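Local coordinates for protein inositol-1-monophosphatase SuhB (Mycobacterium tuberculosis, PDB 2Q74) that probably dephosphorylates inositol 1-phosphate to free myo-inositol with magnesium as cofactor, and dimerises on binding magnesium, at residues L241-S253 with V263-L276. Residues are numbered along the deposited sequence; the frame is centred on the assembly and turned at random.
Sequences LIAAEAGARVLLS and VVVAAAPGIADELL
Arg249 starts on the edge strand 249-252 and reaches across to helix 272-280. Arg249 CB lies 3.5 Å from Ala272 CB and also touches Ala267 O. CG comes next and rests on the same Ala272 methyl. CG stands anti to the backbone N (chi1 -163°), and the chain then bends at chi2 (82°). This carries the guanidinium past Ala272 to the first turn of the helix. There Arg249 NH1 passes Ala272 CB and makes a salt bridge with Asp273 OD1 at 3.0 Å. Arg249 NH2 hydrogen-bonds to the same oxygen, at 3.3 Å from Asp273 OD1. Both nitrogens thus hold one carboxylate atom, which lies close to the guanidinium plane. The two planar groups stand nearly perpendicular, 86° apart, and NH1 meets OD1 from above the carboxylate plane.

The strands behind this bridge form an antiparallel beta hairpin at the margin of the five-stranded sheet. This sheet is one of the two beta layers of the alpha-beta-alpha-beta-alpha sandwich of the inositol monophosphatase family. Strand 262-267 is the inner one and also bonds to strand 225-231. Arg249 with Ala267 and Leu251 with Val265 are hydrogen-bonded pairs, each joined by two backbone bonds. Ser253 N adds a bond to Val263 O.

On the face that carries Arg249, Leu251 lies alongside Val265, with CD1 4.0 Å from Val265 CB. Its other branch meets Leu276 of the helix tip to tip, Leu251 CD2 to Leu276 CD1 at 3.5 Å. On the other face, Leu252 CD2 sits against both methyls of Val264. That valine also touches Val231. On the same face, Val250 CG2 packs on Ala266 CB, and Leu215 of helix 211-220 touches Ala266 as well.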
# COMPACT_ATOMS: atom_id res chain seq x y z
N LEU A 241 -8.89 -14.35 -12.41
CA LEU A 241 -10.26 -14.53 -12.89
C LEU A 241 -11.07 -13.30 -12.56
O LEU A 241 -11.87 -12.81 -13.37
CB LEU A 241 -10.91 -15.74 -12.21
CG LEU A 241 -12.01 -16.55 -12.88
CD1 LEU A 241 -12.96 -17.15 -11.80
CD2 LEU A 241 -12.81 -15.79 -13.91
N ILE A 242 -10.86 -12.80 -11.36
CA ILE A 242 -11.59 -11.65 -10.87
C ILE A 242 -11.32 -10.44 -11.77
O ILE A 242 -12.26 -9.85 -12.33
CB ILE A 242 -11.26 -11.31 -9.42
CG1 ILE A 242 -11.74 -12.45 -8.49
CG2 ILE A 242 -11.94 -10.01 -9.07
CD1 ILE A 242 -11.20 -12.43 -7.08
N ALA A 243 -10.04 -10.12 -11.96
CA ALA A 243 -9.67 -9.07 -12.91
C ALA A 243 -10.29 -9.33 -14.32
O ALA A 243 -10.86 -8.45 -14.95
CB ALA A 243 -8.17 -8.91 -12.97
N ALA A 244 -10.22 -10.56 -14.78
CA ALA A 244 -10.75 -10.91 -16.13
C ALA A 244 -12.24 -10.63 -16.18
O ALA A 244 -12.72 -9.95 -17.06
CB ALA A 244 -10.46 -12.36 -16.47
N GLU A 245 -12.97 -11.10 -15.19
CA GLU A 245 -14.41 -10.90 -15.17
C GLU A 245 -14.81 -9.44 -14.96
O GLU A 245 -16.00 -9.09 -15.05
CB GLU A 245 -15.05 -11.77 -14.09
CG GLU A 245 -15.07 -13.26 -14.42
CD GLU A 245 -15.88 -13.57 -15.65
OE1 GLU A 245 -16.93 -12.91 -15.88
OE2 GLU A 245 -15.46 -14.49 -16.39
N ALA A 246 -13.83 -8.60 -14.66
CA ALA A 246 -14.04 -7.18 -14.49
C ALA A 246 -13.71 -6.46 -15.79
O ALA A 246 -13.71 -5.23 -15.83
CB ALA A 246 -13.16 -6.65 -13.30
N GLY A 247 -13.41 -7.24 -16.83
CA GLY A 247 -13.13 -6.71 -18.18
C GLY A 247 -11.64 -6.50 -18.47
O GLY A 247 -11.28 -6.03 -19.54
N ALA A 248 -10.78 -6.83 -17.51
CA ALA A 248 -9.35 -6.62 -17.70
C ALA A 248 -8.76 -7.64 -18.67
O ALA A 248 -9.24 -8.74 -18.81
CB ALA A 248 -8.61 -6.66 -16.38
N ARG A 249 -7.71 -7.22 -19.35
CA ARG A 249 -6.90 -8.09 -20.14
C ARG A 249 -5.93 -8.80 -19.19
O ARG A 249 -5.21 -8.15 -18.43
CB ARG A 249 -6.14 -7.25 -21.16
CG ARG A 249 -5.56 -8.02 -22.29
CD ARG A 249 -6.58 -8.29 -23.39
NE ARG A 249 -5.86 -8.71 -24.58
CZ ARG A 249 -5.22 -7.90 -25.43
NH1 ARG A 249 -5.20 -6.60 -25.23
NH2 ARG A 249 -4.61 -8.42 -26.50
N VAL A 250 -5.92 -10.12 -19.20
CA VAL A 250 -5.08 -10.86 -18.28
C VAL A 250 -4.38 -11.99 -18.98
O VAL A 250 -5.03 -12.79 -19.63
CB VAL A 250 -5.91 -11.46 -17.14
CG1 VAL A 250 -4.99 -12.15 -16.13
CG2 VAL A 250 -6.73 -10.40 -16.46
N LEU A 251 -3.06 -12.06 -18.84
CA LEU A 251 -2.33 -13.20 -19.37
C LEU A 251 -1.34 -13.76 -18.38
O LEU A 251 -0.63 -13.03 -17.71
CB LEU A 251 -1.66 -12.89 -20.72
CG LEU A 251 -0.78 -11.67 -20.89
CD1 LEU A 251 0.67 -12.06 -20.65
CD2 LEU A 251 -0.96 -11.12 -22.32
N LEU A 252 -1.31 -15.09 -18.31
CA LEU A 252 -0.45 -15.85 -17.41
C LEU A 252 0.56 -16.69 -18.18
O LEU A 252 0.28 -17.82 -18.58
CB LEU A 252 -1.30 -16.77 -16.54
CG LEU A 252 -2.26 -16.11 -15.56
CD1 LEU A 252 -3.01 -17.18 -14.81
CD2 LEU A 252 -1.49 -15.20 -14.57
N SER A 253 1.74 -16.12 -18.41
CA SER A 253 2.81 -16.77 -19.14
C SER A 253 3.67 -17.59 -18.17
O SER A 253 3.35 -18.73 -17.86
CB SER A 253 3.67 -15.70 -19.85
OG SER A 253 4.64 -16.27 -20.70
N VAL A 263 4.40 -15.66 -15.01
CA VAL A 263 4.47 -14.26 -15.38
C VAL A 263 3.04 -13.80 -15.56
O VAL A 263 2.30 -14.38 -16.35
CB VAL A 263 5.24 -14.06 -16.67
CG1 VAL A 263 5.19 -12.59 -17.09
CG2 VAL A 263 6.66 -14.53 -16.49
N VAL A 264 2.67 -12.75 -14.83
CA VAL A 264 1.31 -12.25 -14.82
C VAL A 264 1.28 -10.84 -15.32
O VAL A 264 2.06 -9.98 -14.83
CB VAL A 264 0.72 -12.24 -13.39
CG1 VAL A 264 -0.76 -11.83 -13.42
CG2 VAL A 264 0.90 -13.59 -12.71
N VAL A 265 0.41 -10.60 -16.31
CA VAL A 265 0.08 -9.25 -16.75
C VAL A 265 -1.43 -9.07 -16.71
O VAL A 265 -2.18 -9.90 -17.21
CB VAL A 265 0.64 -8.94 -18.13
CG1 VAL A 265 0.31 -7.50 -18.52
CG2 VAL A 265 2.14 -9.15 -18.15
N ALA A 266 -1.88 -8.01 -16.05
CA ALA A 266 -3.30 -7.69 -15.96
C ALA A 266 -3.47 -6.19 -16.17
O ALA A 266 -2.84 -5.41 -15.49
CB ALA A 266 -3.85 -8.12 -14.63
N ALA A 267 -4.31 -5.79 -17.11
CA ALA A 267 -4.41 -4.38 -17.46
C ALA A 267 -5.80 -4.03 -17.97
O ALA A 267 -6.48 -4.87 -18.56
CB ALA A 267 -3.38 -4.04 -18.52
N ALA A 268 -6.21 -2.79 -17.75
CA ALA A 268 -7.39 -2.28 -18.40
C ALA A 268 -7.20 -2.46 -19.92
O ALA A 268 -6.10 -2.28 -20.43
CB ALA A 268 -7.62 -0.85 -18.05
N PRO A 269 -8.27 -2.83 -20.63
CA PRO A 269 -8.19 -3.25 -22.04
C PRO A 269 -7.65 -2.19 -22.98
O PRO A 269 -6.94 -2.50 -23.95
CB PRO A 269 -9.64 -3.58 -22.38
CG PRO A 269 -10.44 -2.80 -21.40
CD PRO A 269 -9.66 -2.87 -20.14
N GLY A 270 -7.99 -0.93 -22.69
CA GLY A 270 -7.57 0.18 -23.52
C GLY A 270 -6.07 0.40 -23.53
O GLY A 270 -5.57 1.17 -24.35
N ILE A 271 -5.36 -0.30 -22.65
CA ILE A 271 -3.95 -0.05 -22.41
C ILE A 271 -3.08 -1.31 -22.41
O ILE A 271 -1.86 -1.23 -22.30
CB ILE A 271 -3.82 0.76 -21.09
CG1 ILE A 271 -2.98 2.01 -21.33
CG2 ILE A 271 -3.36 -0.11 -19.89
CD1 ILE A 271 -3.40 3.15 -20.43
N ALA A 272 -3.70 -2.46 -22.60
CA ALA A 272 -3.02 -3.74 -22.53
C ALA A 272 -1.95 -3.91 -23.59
O ALA A 272 -0.81 -4.24 -23.25
CB ALA A 272 -4.02 -4.86 -22.61
N ASP A 273 -2.30 -3.69 -24.87
CA ASP A 273 -1.34 -3.82 -25.96
C ASP A 273 -0.16 -2.91 -25.75
O ASP A 273 0.98 -3.36 -25.78
CB ASP A 273 -1.99 -3.47 -27.30
CG ASP A 273 -3.13 -4.40 -27.66
OD1 ASP A 273 -3.13 -5.54 -27.16
OD2 ASP A 273 -4.01 -3.99 -28.45
N GLU A 274 -0.44 -1.63 -25.52
CA GLU A 274 0.63 -0.67 -25.33
C GLU A 274 1.58 -1.08 -24.19
O GLU A 274 2.78 -0.84 -24.27
CB GLU A 274 0.05 0.73 -25.10
CG GLU A 274 1.12 1.82 -24.96
CD GLU A 274 0.54 3.23 -24.89
OE1 GLU A 274 -0.70 3.35 -24.77
OE2 GLU A 274 1.33 4.22 -24.94
N LEU A 275 1.04 -1.71 -23.15
CA LEU A 275 1.86 -2.14 -22.01
C LEU A 275 2.67 -3.40 -22.32
O LEU A 275 3.86 -3.51 -21.95
CB LEU A 275 0.99 -2.39 -20.78
CG LEU A 275 1.61 -3.10 -19.56
CD1 LEU A 275 2.62 -2.24 -18.81
CD2 LEU A 275 0.49 -3.53 -18.64
N LEU A 276 2.03 -4.36 -22.99
CA LEU A 276 2.71 -5.60 -23.42
C LEU A 276 3.90 -5.32 -24.34
O LEU A 276 4.96 -5.93 -24.20
CB LEU A 276 1.73 -6.55 -24.11
CG LEU A 276 0.81 -7.32 -23.16
CD1 LEU A 276 -0.34 -8.00 -23.89
CD2 LEU A 276 1.60 -8.35 -22.38